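Local coordinates for SusD-like carbohydrate binding protein BF1063 (Bacteroides fragilis NCTC 9343, PDB 3I4G), which probably binds carbohydrate at the bacterial outer membrane, as a member of the SusD family of glycan-capturing surface proteins, at residues Arg90-Ser95 with Trp513-Ser518; Lys97-Cys102 with Ala130-Tyr135; Tyr135-Phe140 with Asp165-Cys170. One frame throughout, in Å; residues are numbered along the deposited sequence.

Interaction 1 of 3, residues Arg90-Ser95 with Trp513-Ser518; sequences RYWETS and WPIPQS
Trp92 meets Ile515 and Pro516 near the C-terminus, in the SusD fold, where the segment 513-518 returns after more than 400 residues to lie against helix 86-109 of the SusD-like N-terminal region. Trp92 is best followed outward from its backbone. CB touches Pro516 CG, and CG of the indole lies beneath the same carbon, Trp92 CG to Pro516 CG being 3.8 Å. Further out, the shared-edge atom CD2 and then CE3 come under Pro516 CD, with Trp92 CE3 to Pro516 CD at 3.6 Å. CZ3 and CH2 are nearest to Ile515 CD1, with Trp92 CZ3 to Ile515 CD1 at 3.6 Å, while Ile515 CG2 joins Pro516 CD over the face. Having CG anti to the backbone N (chi1 179°) carries the indole out from its helix toward these residues. The proline contact is a CH-pi interaction: Pro516 CD stands 4.0 Å from the centroid of the six-membered ring of Trp92 and 27° off its normal, hence over the face but displaced toward the rim. Pro516 is also the N-cap residue of helix 517-522, so the start of that helix is packed on Trp92. Phe140 adds an edge-to-face contact to the same indole.

Beside it lies the one aromatic pair between the segments. The rings of Tyr91 and Trp513 have centroids 5.4 Å apart and planes inclined at 41°, which makes them neither stacked nor edge-to-face. Their polar ends are held elsewhere, Tyr91 OH by Gly52 O and Trp513 NE1 by Tyr455 OH, while the nearest carbons, Tyr91 CD2 and Trp513 CH2, approach to 3.6 Å.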
loop_
_atom_site.group_PDB
_atom_site.type_symbol
_atom_site.label_atom_id
_atom_site.label_comp_id
_atom_site.label_asym_id
_atom_site.label_seq_id
_atom_site.Cartn_x
_atom_site.Cartn_y
_atom_site.Cartn_z
ATOM N N ARG A 90 -3.594 14.457 9.274
ATOM C CA ARG A 90 -3.887 14.500 7.833
ATOM C C ARG A 90 -4.781 13.361 7.405
ATOM O O ARG A 90 -5.724 13.558 6.642
ATOM C CB ARG A 90 -2.624 14.437 6.958
ATOM C CG ARG A 90 -1.730 15.678 6.956
ATOM C CD ARG A 90 -2.297 16.819 6.155
ATOM N NE ARG A 90 -2.358 16.526 4.729
ATOM C CZ ARG A 90 -3.022 17.241 3.818
ATOM N NH1 ARG A 90 -3.689 18.340 4.144
ATOM N NH2 ARG A 90 -3.016 16.866 2.545
ATOM N N TYR A 91 -4.436 12.141 7.796
ATOM C CA TYR A 91 -5.266 11.002 7.412
ATOM C C TYR A 91 -6.703 11.228 7.907
ATOM O O TYR A 91 -7.657 10.978 7.181
ATOM C CB TYR A 91 -4.722 9.712 7.963
ATOM C CG TYR A 91 -3.550 9.080 7.247
ATOM C CD1 TYR A 91 -3.688 8.604 5.951
ATOM C CD2 TYR A 91 -2.342 8.854 7.894
ATOM C CE1 TYR A 91 -2.661 7.912 5.320
ATOM C CE2 TYR A 91 -1.287 8.179 7.249
ATOM C CZ TYR A 91 -1.481 7.691 5.975
ATOM O OH TYR A 91 -0.429 6.992 5.409
ATOM N N TRP A 92 -6.848 11.654 9.155
ATOM C CA TRP A 92 -8.167 11.924 9.722
ATOM C C TRP A 92 -8.937 12.985 8.922
ATOM O O TRP A 92 -10.117 12.785 8.520
ATOM C CB TRP A 92 -8.020 12.408 11.154
ATOM C CG TRP A 92 -9.307 12.760 11.855
ATOM C CD1 TRP A 92 -9.961 13.947 11.809
ATOM C CD2 TRP A 92 -10.064 11.917 12.754
ATOM N NE1 TRP A 92 -11.099 13.892 12.598
ATOM C CE2 TRP A 92 -11.167 12.668 13.203
ATOM C CE3 TRP A 92 -9.899 10.619 13.235
ATOM C CZ2 TRP A 92 -12.104 12.147 14.112
ATOM C CZ3 TRP A 92 -10.849 10.107 14.118
ATOM C CH2 TRP A 92 -11.918 10.878 14.545
ATOM N N GLU A 93 -8.331 14.139 8.721
ATOM C CA GLU A 93 -9.078 15.210 8.084
ATOM C C GLU A 93 -9.374 14.910 6.616
ATOM O O GLU A 93 -10.495 15.182 6.166
ATOM C CB GLU A 93 -8.346 16.521 8.226
ATOM C CG GLU A 93 -7.158 16.659 7.363
ATOM C CD GLU A 93 -6.357 17.895 7.697
ATOM O OE1 GLU A 93 -6.734 18.630 8.641
ATOM O OE2 GLU A 93 -5.339 18.133 7.003
ATOM N N THR A 94 -8.439 14.336 5.865
ATOM C CA THR A 94 -8.758 14.043 4.473
ATOM C C THR A 94 -9.885 13.010 4.409
ATOM O O THR A 94 -10.759 13.087 3.510
ATOM C CB THR A 94 -7.544 13.584 3.661
ATOM O OG1 THR A 94 -7.018 12.372 4.212
ATOM C CG2 THR A 94 -6.474 14.675 3.619
ATOM N N SER A 95 -9.923 12.068 5.340
ATOM C CA SER A 95 -11.011 11.079 5.374
ATOM C C SER A 95 -12.347 11.752 5.571
ATOM O O SER A 95 -13.288 11.534 4.814
ATOM C CB SER A 95 -10.804 10.076 6.499
ATOM O OG SER A 95 -9.591 9.321 6.340
ATOM N N TRP A 513 -4.287 3.960 16.571
ATOM C CA TRP A 513 -3.848 5.350 16.543
ATOM C C TRP A 513 -4.816 6.136 17.434
ATOM O O TRP A 513 -6.012 5.900 17.376
ATOM C CB TRP A 513 -3.912 5.941 15.144
ATOM C CG TRP A 513 -3.081 5.289 14.087
ATOM C CD1 TRP A 513 -2.148 4.305 14.216
ATOM C CD2 TRP A 513 -3.044 5.691 12.718
ATOM N NE1 TRP A 513 -1.585 4.018 12.984
ATOM C CE2 TRP A 513 -2.110 4.873 12.048
ATOM C CE3 TRP A 513 -3.713 6.685 11.997
ATOM C CZ2 TRP A 513 -1.870 5.002 10.691
ATOM C CZ3 TRP A 513 -3.510 6.782 10.680
ATOM C CH2 TRP A 513 -2.584 5.966 10.028
ATOM N N PRO A 514 -4.300 7.097 18.231
ATOM C CA PRO A 514 -5.188 7.942 19.040
ATOM C C PRO A 514 -5.980 8.912 18.161
ATOM O O PRO A 514 -5.555 9.266 17.058
ATOM C CB PRO A 514 -4.224 8.713 19.920
ATOM C CG PRO A 514 -2.986 8.825 19.071
ATOM C CD PRO A 514 -2.895 7.492 18.335
ATOM N N ILE A 515 -7.140 9.342 18.645
ATOM C CA ILE A 515 -7.872 10.376 17.994
ATOM C C ILE A 515 -6.993 11.638 17.985
ATOM O O ILE A 515 -6.389 11.958 18.999
ATOM C CB ILE A 515 -9.169 10.677 18.784
ATOM C CG1 ILE A 515 -10.116 9.477 18.884
ATOM C CG2 ILE A 515 -9.923 11.856 18.133
ATOM C CD1 ILE A 515 -10.615 8.953 17.572
ATOM N N PRO A 516 -6.922 12.349 16.853
ATOM C CA PRO A 516 -6.072 13.528 16.854
ATOM C C PRO A 516 -6.429 14.513 17.970
ATOM O O PRO A 516 -7.602 14.733 18.263
ATOM C CB PRO A 516 -6.321 14.135 15.471
ATOM C CG PRO A 516 -6.717 12.957 14.621
ATOM C CD PRO A 516 -7.502 12.093 15.532
ATOM N N GLN A 517 -5.396 15.112 18.550
ATOM C CA GLN A 517 -5.553 15.966 19.724
ATOM C C GLN A 517 -6.521 17.110 19.475
ATOM O O GLN A 517 -7.314 17.449 20.372
ATOM C CB GLN A 517 -4.203 16.545 20.162
ATOM C CG GLN A 517 -4.227 17.252 21.491
ATOM C CD GLN A 517 -4.553 16.312 22.615
ATOM O OE1 GLN A 517 -3.859 15.296 22.798
ATOM N NE2 GLN A 517 -5.595 16.641 23.392
ATOM N N SER A 518 -6.482 17.701 18.289
ATOM C CA SER A 518 -7.369 18.845 18.049
ATOM C C SER A 518 -8.837 18.448 18.169
ATOM O O SER A 518 -9.698 19.268 18.571
ATOM C CB SER A 518 -7.104 19.449 16.679
ATOM O OG SER A 518 -7.360 18.535 15.646
#

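Interaction 2 of 3, residues Lys97-Cys102 with Ala130-Tyr135; sequences KRIGYC and ATQYFY. With EDO (1,2-ethanediol), chain G.
Two torsion patterns bring Arg98 and Gln132 together: Arg98 runs extended from its helix, with CG opposite the backbone N, before bending at chi3, whereas Gln132 folds at chi2 (-55°). The two side chains cross at about a right angle, and Arg98 CD lies 3.6 Å from Gln132 CD, the amide carbon. Their flat ends are turned 66° apart. Arg98 NH1 gives a weak hydrogen bond to Gln132 OE1, 3.1 Å long, with the oxygen at the guanidinium edge. The amide's rotation is supported by its other end, since Gln132 NE2 donates to Thr131 OG1 at 3.0 Å, nearly within the amide plane. The strongest polar partner of Arg98 is Asp46, salt-bridged to NH1; NE and NH2 also bond to the carbonyls of Leu31 and Tyr32. Arg98 NH2 donates a further hydrogen bond, 3.0 Å long, to O1 of a 1,2-ethanediol, probably from the crystallisation liquor.

Beside the polar pair, the contact is apolar. Ile99 CG1 passes Gln132 CB at 3.7 Å, and Ile99 CD1 sits over one face of the Tyr133 ring, 3.7 Å from its centroid in a CH-pi contact. Ile99 CG2 lies 3.3 Å from Tyr133 OH, a hydroxyl that is hydrogen-bonded to Val146 O. All four contacting residues are buried. The short helical axes approach to 9.5 Å at 150°, so successive helices 86-109 and 116-139 form an antiparallel helical hairpin, consistent with the TPR-like helical repeats of the SusD fold.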
loop_
_atom_site.group_PDB
_atom_site.type_symbol
_atom_site.label_atom_id
_atom_site.label_comp_id
_atom_site.label_asym_id
_atom_site.label_seq_id
_atom_site.Cartn_x
_atom_site.Cartn_y
_atom_site.Cartn_z
ATOM N N LYS A 97 -13.144 14.884 5.316
ATOM C CA LYS A 97 -13.464 15.826 4.229
ATOM C C LYS A 97 -14.144 15.055 3.090
ATOM O O LYS A 97 -15.214 15.462 2.619
ATOM C CB LYS A 97 -12.233 16.561 3.718
ATOM C CG LYS A 97 -12.531 17.695 2.761
ATOM C CD LYS A 97 -11.352 18.626 2.575
ATOM C CE LYS A 97 -11.750 19.883 1.792
ATOM N N ARG A 98 -13.566 13.937 2.644
ATOM C CA ARG A 98 -14.182 13.183 1.590
ATOM C C ARG A 98 -15.540 12.624 2.055
ATOM O O ARG A 98 -16.511 12.706 1.303
ATOM C CB ARG A 98 -13.299 12.032 1.115
ATOM C CG ARG A 98 -14.083 11.190 0.158
ATOM C CD ARG A 98 -13.368 10.056 -0.445
ATOM N NE ARG A 98 -12.478 10.430 -1.530
ATOM C CZ ARG A 98 -11.166 10.363 -1.474
ATOM N NH1 ARG A 98 -10.552 10.120 -0.339
ATOM N NH2 ARG A 98 -10.461 10.609 -2.556
ATOM N N ILE A 99 -15.633 12.122 3.282
ATOM C CA ILE A 99 -16.895 11.609 3.791
ATOM C C ILE A 99 -17.963 12.694 3.718
ATOM O O ILE A 99 -19.080 12.436 3.252
ATOM C CB ILE A 99 -16.719 11.080 5.218
ATOM C CG1 ILE A 99 -15.917 9.761 5.197
ATOM C CG2 ILE A 99 -18.098 10.883 5.919
ATOM C CD1 ILE A 99 -15.332 9.398 6.573
ATOM N N GLY A 100 -17.628 13.901 4.141
ATOM C CA GLY A 100 -18.626 14.973 4.116
ATOM C C GLY A 100 -19.076 15.299 2.722
ATOM O O GLY A 100 -20.272 15.489 2.503
ATOM N N TYR A 101 -18.158 15.343 1.754
ATOM C CA TYR A 101 -18.566 15.588 0.372
ATOM C C TYR A 101 -19.394 14.411 -0.162
ATOM O O TYR A 101 -20.353 14.640 -0.912
ATOM C CB TYR A 101 -17.367 15.892 -0.512
ATOM C CG TYR A 101 -16.808 17.282 -0.285
ATOM C CD1 TYR A 101 -17.593 18.413 -0.564
ATOM C CD2 TYR A 101 -15.523 17.476 0.154
ATOM C CE1 TYR A 101 -17.091 19.698 -0.363
ATOM C CE2 TYR A 101 -15.006 18.766 0.334
ATOM C CZ TYR A 101 -15.790 19.852 0.087
ATOM O OH TYR A 101 -15.254 21.117 0.271
ATOM N N CYS A 102 -19.076 13.172 0.198
ATOM C CA CYS A 102 -19.888 12.043 -0.232
ATOM C C CYS A 102 -21.283 12.142 0.334
ATOM O O CYS A 102 -22.284 11.846 -0.358
ATOM C CB CYS A 102 -19.279 10.706 0.200
ATOM S SG CYS A 102 -17.751 10.214 -0.674
ATOM N N ALA A 130 -17.321 4.509 1.860
ATOM C CA ALA A 130 -17.010 3.332 2.646
ATOM C C ALA A 130 -15.514 3.030 2.734
ATOM O O ALA A 130 -15.056 2.571 3.789
ATOM C CB ALA A 130 -17.753 2.118 2.130
ATOM N N THR A 131 -14.764 3.318 1.677
ATOM C CA THR A 131 -13.330 3.125 1.768
ATOM C C THR A 131 -12.741 4.003 2.862
ATOM O O THR A 131 -11.827 3.583 3.546
ATOM C CB THR A 131 -12.537 3.368 0.472
ATOM O OG1 THR A 131 -12.629 4.737 0.059
ATOM C CG2 THR A 131 -12.934 2.414 -0.644
ATOM N N GLN A 132 -13.258 5.200 3.072
ATOM C CA GLN A 132 -12.698 6.059 4.115
ATOM C C GLN A 132 -12.938 5.467 5.480
ATOM O O GLN A 132 -12.035 5.471 6.308
ATOM C CB GLN A 132 -13.294 7.472 4.019
ATOM C CG GLN A 132 -13.147 8.114 2.647
ATOM C CD GLN A 132 -11.717 8.155 2.164
ATOM O OE1 GLN A 132 -10.949 9.027 2.560
ATOM N NE2 GLN A 132 -11.354 7.216 1.275
ATOM N N TYR A 133 -14.149 4.965 5.737
ATOM C CA TYR A 133 -14.436 4.322 7.008
ATOM C C TYR A 133 -13.609 3.031 7.170
ATOM O O TYR A 133 -13.226 2.703 8.268
ATOM C CB TYR A 133 -15.944 4.078 7.173
ATOM C CG TYR A 133 -16.656 5.350 7.512
ATOM C CD1 TYR A 133 -16.445 5.954 8.733
ATOM C CD2 TYR A 133 -17.499 5.980 6.599
ATOM C CE1 TYR A 133 -17.061 7.138 9.051
ATOM C CE2 TYR A 133 -18.156 7.157 6.930
ATOM C CZ TYR A 133 -17.915 7.728 8.150
ATOM O OH TYR A 133 -18.530 8.951 8.540
ATOM N N PHE A 134 -13.337 2.312 6.080
ATOM C CA PHE A 134 -12.511 1.121 6.122
ATOM C C PHE A 134 -11.122 1.449 6.652
ATOM O O PHE A 134 -10.624 0.760 7.551
ATOM C CB PHE A 134 -12.442 0.485 4.708
ATOM C CG PHE A 134 -11.338 -0.520 4.561
ATOM C CD1 PHE A 134 -11.501 -1.829 4.949
ATOM C CD2 PHE A 134 -10.108 -0.133 4.067
ATOM C CE1 PHE A 134 -10.483 -2.717 4.864
ATOM C CE2 PHE A 134 -9.070 -1.030 3.964
ATOM C CZ PHE A 134 -9.269 -2.323 4.377
ATOM N N TYR A 135 -10.507 2.476 6.123
ATOM C CA TYR A 135 -9.192 2.865 6.612
ATOM C C TYR A 135 -9.242 3.495 8.025
ATOM O O TYR A 135 -8.422 3.172 8.870
ATOM C CB TYR A 135 -8.496 3.790 5.616
ATOM C CG TYR A 135 -8.117 3.155 4.314
ATOM C CD1 TYR A 135 -7.071 2.249 4.256
ATOM C CD2 TYR A 135 -8.752 3.480 3.134
ATOM C CE1 TYR A 135 -6.730 1.651 3.057
ATOM C CE2 TYR A 135 -8.424 2.887 1.947
ATOM C CZ TYR A 135 -7.410 1.962 1.927
ATOM O OH TYR A 135 -7.054 1.381 0.731
HETATM C C1 EDO G . -6.665 10.082 -4.159
HETATM O O1 EDO G . -7.671 10.882 -3.481
HETATM C C2 EDO G . -7.078 9.760 -5.565
HETATM O O2 EDO G . -8.303 8.998 -5.564
#

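Interaction 3 of 3, residues Tyr135-Phe140 with Asp165-Cys170; sequences YLASYF and DILKWC
Ala137 meets helix 163-180 through a single methyl group, set beside the branches of Ile166 and Leu167. Its CB lies 3.9 Å from Ile166 CG2 and 3.8 Å from Leu167 CD2, so two consecutive residues of one helix each lend one methyl to the same small side chain on the other. The two arrive differently. Ile166 CG2 branches directly from CB, and the CB bond of Ile166 already points at the helix of Ala137. Leu167 starts off to the side and brings its end closer: with CG beside the backbone N (chi1 -66°) and chi2 at 175°, the terminal CD2 is carried across to Ala137. The alpha carbons of Ala137 and Ile166 are 6.7 Å apart, a short separation, consistent with the small alanine side chain.

This close part is narrow. The two segments bury only 112 Å² between them, all three touching residues are buried, and no hydrogen bond crosses between the segments. The far side of helix 163-180 is quite different: Asp165 and Lys168 are exposed and make no contact with residues 135-140. Trp169 is partly exposed, and its indole instead meets the ring of Tyr133 one turn earlier on helix 116-139, while its NE1 bonds to Glu147.

Gln163, at the start of helix 163-180, donates from NE2 to Ala137 O. Both helices pack in the all-helical part of the SusD-like N-terminal region, consistent with the TPR clan, and Leu167 also touches Gln211 of helix 197-211. Three aliphatic side chains at van der Waals distance imply that this patch contributes by packing and exclusion of water, while a directional link between the helices comes from Gln163 beside it.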
loop_
_atom_site.group_PDB
_atom_site.type_symbol
_atom_site.label_atom_id
_atom_site.label_comp_id
_atom_site.label_asym_id
_atom_site.label_seq_id
_atom_site.Cartn_x
_atom_site.Cartn_y
_atom_site.Cartn_z
ATOM N N TYR A 135 -10.507 2.476 6.123
ATOM C CA TYR A 135 -9.192 2.865 6.612
ATOM C C TYR A 135 -9.242 3.495 8.025
ATOM O O TYR A 135 -8.422 3.172 8.870
ATOM C CB TYR A 135 -8.496 3.790 5.616
ATOM C CG TYR A 135 -8.117 3.155 4.314
ATOM C CD1 TYR A 135 -7.071 2.249 4.256
ATOM C CD2 TYR A 135 -8.752 3.480 3.134
ATOM C CE1 TYR A 135 -6.730 1.651 3.057
ATOM C CE2 TYR A 135 -8.424 2.887 1.947
ATOM C CZ TYR A 135 -7.410 1.962 1.927
ATOM O OH TYR A 135 -7.054 1.381 0.731
ATOM N N LEU A 136 -10.220 4.353 8.300
ATOM C CA LEU A 136 -10.365 4.856 9.670
ATOM C C LEU A 136 -10.506 3.729 10.676
ATOM O O LEU A 136 -9.893 3.734 11.747
ATOM C CB LEU A 136 -11.542 5.803 9.759
ATOM C CG LEU A 136 -11.424 7.148 9.051
ATOM C CD1 LEU A 136 -12.787 7.787 8.994
ATOM C CD2 LEU A 136 -10.420 8.034 9.755
ATOM N N ALA A 137 -11.366 2.774 10.366
ATOM C CA ALA A 137 -11.611 1.608 11.221
ATOM C C ALA A 137 -10.383 0.704 11.351
ATOM O O ALA A 137 -10.244 0.034 12.360
ATOM C CB ALA A 137 -12.799 0.758 10.673
ATOM N N SER A 138 -9.513 0.687 10.341
ATOM C CA SER A 138 -8.306 -0.102 10.435
ATOM C C SER A 138 -7.325 0.439 11.471
ATOM O O SER A 138 -6.620 -0.339 12.132
ATOM C CB SER A 138 -7.606 -0.151 9.075
ATOM O OG SER A 138 -8.368 -0.854 8.097
ATOM N N TYR A 139 -7.272 1.759 11.634
ATOM C CA TYR A 139 -6.204 2.376 12.405
ATOM C C TYR A 139 -6.674 3.127 13.643
ATOM O O TYR A 139 -6.127 2.911 14.732
ATOM C CB TYR A 139 -5.386 3.284 11.467
ATOM C CG TYR A 139 -4.778 2.525 10.282
ATOM C CD1 TYR A 139 -3.918 1.464 10.502
ATOM C CD2 TYR A 139 -5.068 2.865 8.987
ATOM C CE1 TYR A 139 -3.374 0.774 9.448
ATOM C CE2 TYR A 139 -4.518 2.189 7.913
ATOM C CZ TYR A 139 -3.661 1.153 8.166
ATOM O OH TYR A 139 -3.049 0.450 7.127
ATOM N N PHE A 140 -7.651 4.031 13.499
ATOM C CA PHE A 140 -8.232 4.695 14.664
ATOM C C PHE A 140 -9.272 3.804 15.372
ATOM O O PHE A 140 -9.515 3.947 16.566
ATOM C CB PHE A 140 -8.904 6.000 14.251
ATOM C CG PHE A 140 -7.989 7.032 13.656
ATOM C CD1 PHE A 140 -7.208 7.852 14.457
ATOM C CD2 PHE A 140 -7.939 7.226 12.288
ATOM C CE1 PHE A 140 -6.421 8.837 13.922
ATOM C CE2 PHE A 140 -7.118 8.213 11.752
ATOM C CZ PHE A 140 -6.405 9.042 12.594
ATOM N N ASP A 165 -18.999 -2.176 14.746
ATOM C CA ASP A 165 -20.174 -1.596 14.101
ATOM C C ASP A 165 -19.820 -0.888 12.792
ATOM O O ASP A 165 -20.565 -0.968 11.817
ATOM C CB ASP A 165 -20.885 -0.653 15.075
ATOM C CG ASP A 165 -21.684 -1.391 16.123
ATOM O OD1 ASP A 165 -21.942 -2.612 15.961
ATOM O OD2 ASP A 165 -22.086 -0.728 17.109
ATOM N N ILE A 166 -18.664 -0.220 12.746
ATOM C CA ILE A 166 -18.235 0.415 11.497
ATOM C C ILE A 166 -17.970 -0.652 10.423
ATOM O O ILE A 166 -18.377 -0.500 9.261
ATOM C CB ILE A 166 -17.002 1.269 11.691
ATOM C CG1 ILE A 166 -17.306 2.452 12.628
ATOM C CG2 ILE A 166 -16.493 1.804 10.352
ATOM C CD1 ILE A 166 -16.096 3.175 13.114
ATOM N N LEU A 167 -17.282 -1.733 10.795
ATOM C CA LEU A 167 -16.991 -2.771 9.823
ATOM C C LEU A 167 -18.283 -3.444 9.312
ATOM O O LEU A 167 -18.394 -3.749 8.119
ATOM C CB LEU A 167 -16.023 -3.787 10.404
ATOM C CG LEU A 167 -14.619 -3.241 10.691
ATOM C CD1 LEU A 167 -13.787 -4.316 11.391
ATOM C CD2 LEU A 167 -13.902 -2.684 9.424
ATOM N N LYS A 168 -19.267 -3.665 10.181
ATOM C CA LYS A 168 -20.543 -4.212 9.731
ATOM C C LYS A 168 -21.211 -3.276 8.723
ATOM O O LYS A 168 -21.817 -3.731 7.745
ATOM C CB LYS A 168 -21.496 -4.450 10.914
ATOM C CG LYS A 168 -21.106 -5.623 11.806
ATOM C CD LYS A 168 -22.090 -5.799 12.994
ATOM N N TRP A 169 -21.167 -1.967 8.993
ATOM C CA TRP A 169 -21.712 -0.979 8.080
ATOM C C TRP A 169 -20.957 -1.011 6.749
ATOM O O TRP A 169 -21.559 -0.941 5.667
ATOM C CB TRP A 169 -21.669 0.416 8.764
ATOM C CG TRP A 169 -22.212 1.556 7.991
ATOM C CD1 TRP A 169 -23.451 2.060 8.049
ATOM C CD2 TRP A 169 -21.470 2.401 7.123
ATOM N NE1 TRP A 169 -23.546 3.160 7.240
ATOM C CE2 TRP A 169 -22.330 3.391 6.664
ATOM C CE3 TRP A 169 -20.138 2.423 6.711
ATOM C CZ2 TRP A 169 -21.924 4.380 5.773
ATOM C CZ3 TRP A 169 -19.726 3.399 5.821
ATOM C CH2 TRP A 169 -20.629 4.378 5.373
ATOM N N CYS A 170 -19.635 -1.128 6.814
ATOM C CA CYS A 170 -18.827 -1.201 5.592
ATOM C C CYS A 170 -19.210 -2.420 4.766
ATOM O O CYS A 170 -19.262 -2.345 3.555
ATOM C CB CYS A 170 -17.349 -1.236 5.901
ATOM S SG CYS A 170 -16.617 0.345 6.429
#

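Interactions 2 and 3 share helix 116-139 and Tyr135, with centres about 11 Å apart, and Tyr133 CD2 approaches Trp169 CZ3 at 3.5 Å. Interaction 1 shares helix 86-109 with interaction 2, their centres about 13 Å apart, and Ser95 CA comes 3.5 Å from Gln132 OE1. It touches the end of helix 116-139 in interaction 3, about 14 Å away between centres, where Trp513 N and Tyr139 O lie 2.8 Å apart in a probable hydrogen bond. 1,2-Ethanediol molecules, probably from the crystallisation liquor, sit by Arg98 and about 4 Å from the Trp92 side chain. Along the chain, interactions 2 and 3 are nested, one after the other, within the loop that interaction 1 closes.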